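Local coordinates for protein archease (Thermotoga maritima, PDB 1J5U), which binds calcium and probably activates the tRNA-splicing ligase RtcB by promoting its guanylylation, and may also act as a chaperone, at residues Val50-Glu55 with Phe100-Lys105. Numbering follows the deposited sequence.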
ATOM      1  N   VAL A  50     -13.855   4.339  -4.483  1.00 24.62           N
ATOM      2  CA  VAL A  50     -14.566   4.354  -5.760  1.00 25.89           C
ATOM      3  C   VAL A  50     -13.864   5.483  -6.507  1.00 24.79           C
ATOM      4  O   VAL A  50     -13.667   6.576  -5.964  1.00 24.84           O
ATOM      5  CB  VAL A  50     -16.081   4.672  -5.591  1.00 26.92           C
ATOM      6  CG1 VAL A  50     -16.777   4.651  -6.952  1.00 27.97           C
ATOM      7  CG2 VAL A  50     -16.731   3.640  -4.677  1.00 28.32           C
ATOM      8  N   LEU A  51     -13.476   5.221  -7.745  1.00 26.23           N
ATOM      9  CA  LEU A  51     -12.732   6.213  -8.513  1.00 27.80           C
ATOM     10  C   LEU A  51     -13.487   7.082  -9.511  1.00 28.65           C
ATOM     11  O   LEU A  51     -14.446   6.644 -10.136  1.00 29.83           O
ATOM     12  CB  LEU A  51     -11.591   5.514  -9.266  1.00 26.53           C
ATOM     13  CG  LEU A  51     -10.591   4.686  -8.455  1.00 25.11           C
ATOM     14  CD1 LEU A  51      -9.610   4.016  -9.400  1.00 25.00           C
ATOM     15  CD2 LEU A  51      -9.864   5.581  -7.479  1.00 23.51           C
ATOM     16  N   ASP A  52     -13.036   8.323  -9.648  1.00 31.03           N
ATOM     17  CA  ASP A  52     -13.593   9.227 -10.644  1.00 32.53           C
ATOM     18  C   ASP A  52     -12.661   9.005 -11.841  1.00 33.47           C
ATOM     19  O   ASP A  52     -11.808   8.110 -11.807  1.00 32.75           O
ATOM     20  CB  ASP A  52     -13.533  10.690 -10.197  1.00 34.08           C
ATOM     21  CG  ASP A  52     -14.809  11.148  -9.485  1.00 37.30           C
ATOM     22  OD1 ASP A  52     -15.910  10.703  -9.876  1.00 37.40           O
ATOM     23  OD2 ASP A  52     -14.716  11.976  -8.546  1.00 38.18           O
ATOM     24  N   THR A  53     -12.791   9.820 -12.883  1.00 33.08           N
ATOM     25  CA  THR A  53     -11.971   9.632 -14.074  1.00 33.99           C
ATOM     26  C   THR A  53     -10.699  10.458 -14.172  1.00 32.87           C
ATOM     27  O   THR A  53      -9.764  10.054 -14.857  1.00 34.21           O
ATOM     28  CB  THR A  53     -12.791   9.913 -15.328  1.00 34.97           C
ATOM     29  OG1 THR A  53     -13.201  11.283 -15.308  1.00 37.01           O
ATOM     30  CG2 THR A  53     -14.024   9.024 -15.364  1.00 35.95           C
ATOM     31  N   GLU A  54     -10.664  11.610 -13.506  1.00 31.58           N
ATOM     32  CA  GLU A  54      -9.504  12.493 -13.566  1.00 31.32           C
ATOM     33  C   GLU A  54      -8.243  11.773 -13.098  1.00 30.63           C
ATOM     34  O   GLU A  54      -8.258  11.056 -12.090  1.00 28.74           O
ATOM     35  CB  GLU A  54      -9.758  13.750 -12.729  1.00 33.06           C
ATOM     36  CG  GLU A  54      -8.605  14.713 -12.675  1.00 36.75           C
ATOM     37  CD  GLU A  54      -8.903  15.957 -11.859  1.00 38.54           C
ATOM     38  OE1 GLU A  54      -9.679  15.869 -10.880  1.00 40.05           O
ATOM     39  OE2 GLU A  54      -8.339  17.022 -12.180  1.00 39.61           O
ATOM     40  N   GLU A  55      -7.158  11.954 -13.846  1.00 29.11           N
ATOM     41  CA  GLU A  55      -5.898  11.293 -13.528  1.00 26.99           C
ATOM     42  C   GLU A  55      -4.762  12.236 -13.169  1.00 26.20           C
ATOM     43  O   GLU A  55      -4.807  13.443 -13.431  1.00 27.63           O
ATOM     44  CB  GLU A  55      -5.478  10.402 -14.697  1.00 26.69           C
ATOM     45  CG  GLU A  55      -6.370   9.198 -14.907  1.00 27.65           C
ATOM     46  CD  GLU A  55      -6.053   8.460 -16.195  1.00 30.03           C
ATOM     47  OE1 GLU A  55      -4.929   8.613 -16.707  1.00 30.52           O
ATOM     48  OE2 GLU A  55      -6.917   7.713 -16.691  1.00 31.95           O
ATOM     49  N   PHE A 100      -2.544   7.878 -10.830  1.00 19.77           N
ATOM     50  CA  PHE A 100      -3.536   7.944  -9.772  1.00 20.88           C
ATOM     51  C   PHE A 100      -4.858   8.399 -10.390  1.00 22.42           C
ATOM     52  O   PHE A 100      -4.867   9.025 -11.455  1.00 22.04           O
ATOM     53  CB  PHE A 100      -3.136   8.971  -8.709  1.00 20.05           C
ATOM     54  CG  PHE A 100      -1.892   8.623  -7.953  1.00 19.09           C
ATOM     55  CD1 PHE A 100      -0.629   8.842  -8.512  1.00 18.82           C
ATOM     56  CD2 PHE A 100      -1.981   8.107  -6.670  1.00 16.74           C
ATOM     57  CE1 PHE A 100       0.524   8.560  -7.799  1.00 17.39           C
ATOM     58  CE2 PHE A 100      -0.833   7.814  -5.941  1.00 17.34           C
ATOM     59  CZ  PHE A 100       0.424   8.041  -6.500  1.00 18.59           C
ATOM     60  N   ARG A 101      -5.970   8.050  -9.751  1.00 23.12           N
ATOM     61  CA  ARG A 101      -7.281   8.504 -10.203  1.00 23.27           C
ATOM     62  C   ARG A 101      -7.948   9.204  -9.025  1.00 24.27           C
ATOM     63  O   ARG A 101      -7.713   8.855  -7.857  1.00 20.91           O
ATOM     64  CB  ARG A 101      -8.133   7.351 -10.739  1.00 24.60           C
ATOM     65  CG  ARG A 101      -7.876   7.091 -12.229  1.00 27.31           C
ATOM     66  CD  ARG A 101      -8.671   5.909 -12.765  1.00 32.61           C
ATOM     67  NE  ARG A 101     -10.111   6.144 -12.729  1.00 36.20           N
ATOM     68  CZ  ARG A 101     -11.032   5.267 -13.128  1.00 37.48           C
ATOM     69  NH1 ARG A 101     -10.671   4.082 -13.602  1.00 38.28           N
ATOM     70  NH2 ARG A 101     -12.319   5.573 -13.043  1.00 35.52           N
ATOM     71  N   LYS A 102      -8.738  10.233  -9.330  1.00 24.05           N
ATOM     72  CA  LYS A 102      -9.410  10.995  -8.299  1.00 24.66           C
ATOM     73  C   LYS A 102     -10.402  10.090  -7.595  1.00 22.40           C
ATOM     74  O   LYS A 102     -11.119   9.329  -8.230  1.00 22.37           O
ATOM     75  CB  LYS A 102     -10.147  12.193  -8.906  1.00 28.56           C
ATOM     76  CG  LYS A 102     -10.628  13.180  -7.887  1.00 29.11           C
ATOM     77  CD  LYS A 102      -9.447  13.806  -7.143  1.00 32.99           C
ATOM     78  CE  LYS A 102      -9.932  14.656  -5.969  1.00 33.86           C
ATOM     79  NZ  LYS A 102      -8.817  15.287  -5.232  1.00 34.34           N
ATOM     80  N   ILE A 103     -10.422  10.175  -6.275  1.00 22.34           N
ATOM     81  CA  ILE A 103     -11.323   9.362  -5.472  1.00 24.09           C
ATOM     82  C   ILE A 103     -12.721   9.971  -5.475  1.00 26.23           C
ATOM     83  O   ILE A 103     -12.896  11.121  -5.076  1.00 26.16           O
ATOM     84  CB  ILE A 103     -10.807   9.293  -4.029  1.00 23.20           C
ATOM     85  CG1 ILE A 103      -9.483   8.527  -4.013  1.00 20.04           C
ATOM     86  CG2 ILE A 103     -11.867   8.720  -3.106  1.00 21.84           C
ATOM     87  CD1 ILE A 103      -8.804   8.515  -2.650  1.00 19.38           C
ATOM     88  N   ARG A 104     -13.709   9.221  -5.954  1.00 29.37           N
ATOM     89  CA  ARG A 104     -15.074   9.730  -5.950  1.00 32.04           C
ATOM     90  C   ARG A 104     -15.543   9.646  -4.496  1.00 33.37           C
ATOM     91  O   ARG A 104     -15.933  10.643  -3.895  1.00 34.05           O
ATOM     92  CB  ARG A 104     -15.980   8.887  -6.840  1.00 33.77           C
ATOM     93  CG  ARG A 104     -17.356   9.520  -7.060  1.00 38.10           C
ATOM     94  CD  ARG A 104     -18.260   8.614  -7.871  1.00 40.89           C
ATOM     95  NE  ARG A 104     -17.673   8.271  -9.161  1.00 44.15           N
ATOM     96  CZ  ARG A 104     -18.076   7.252  -9.915  1.00 45.75           C
ATOM     97  NH1 ARG A 104     -19.074   6.476  -9.501  1.00 46.32           N
ATOM     98  NH2 ARG A 104     -17.477   7.001 -11.077  1.00 45.90           N
ATOM     99  N   LYS A 105     -15.479   8.447  -3.929  1.00 34.17           N
ATOM    100  CA  LYS A 105     -15.866   8.248  -2.538  1.00 36.70           C
ATOM    101  C   LYS A 105     -15.164   7.041  -1.929  1.00 36.38           C
ATOM    102  O   LYS A 105     -14.605   6.202  -2.645  1.00 34.54           O
ATOM    103  CB  LYS A 105     -17.387   8.085  -2.417  1.00 38.07           C
ATOM    104  CG  LYS A 105     -17.979   6.972  -3.265  1.00 40.29           C
ATOM    105  CD  LYS A 105     -19.455   6.768  -2.918  1.00 44.08           C
ATOM    106  CE  LYS A 105     -20.136   5.821  -3.899  1.00 45.08           C
ATOM    107  NZ  LYS A 105     -20.144   6.381  -5.291  1.00 46.75           N
TER
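Val50 and Lys105 begin an antiparallel pairing interrupted by a classic beta bulge, in which Arg104 and Lys105 together stand opposite Val50 alone. Val50 N donates to Lys105 O at 2.7 Å, while Val50 O accepts from Arg104 N and, weakly, from Lys105 N. Beyond the bulge, Asp52 N reaches Lys102 O in a nearly straight bond. The chain then turns a corner at Thr53, and Lys102 N picks up Glu54 O, so strand 95-105 pairs with 50-52 and then with 54-61.

Arg101 spans that corner, and a long, flexible chain with a planar donor head suits the task. Arg101 CB packs on Leu51 CD1 at 3.9 Å, its CG lies against Glu55 CG, and its CD is near Leu51 CD1. The bend at chi3 (65°) turns the guanidinium towards Asp52. Arg101 NE (2.8 Å) and Arg101 NH2 (2.9 Å) both grip Asp52 O, side-on and in the guanidinium plane, with Arg101 CZ 3.2 Å from that oxygen; NE comes in the carbonyl plane, NH2 from well above it. Leu51 CB lies 3.5 Å above one face of this guanidinium, toward its rim, and Trp87 adds a cation-pi contact.

Asp52 thus serves with its backbone on one side and its carboxylate on the other, where a short acid can reach Arg104. Val50 CG1, anti to the backbone N (chi1 -179°), offers an apolar methyl to one face of the flat Arg104 guanidinium, toward its rim. At that group's edge, Arg104 NE forms a salt bridge with Asp52 OD1 at 3.1 Å, meeting the oxygen from 45° above the carboxylate plane.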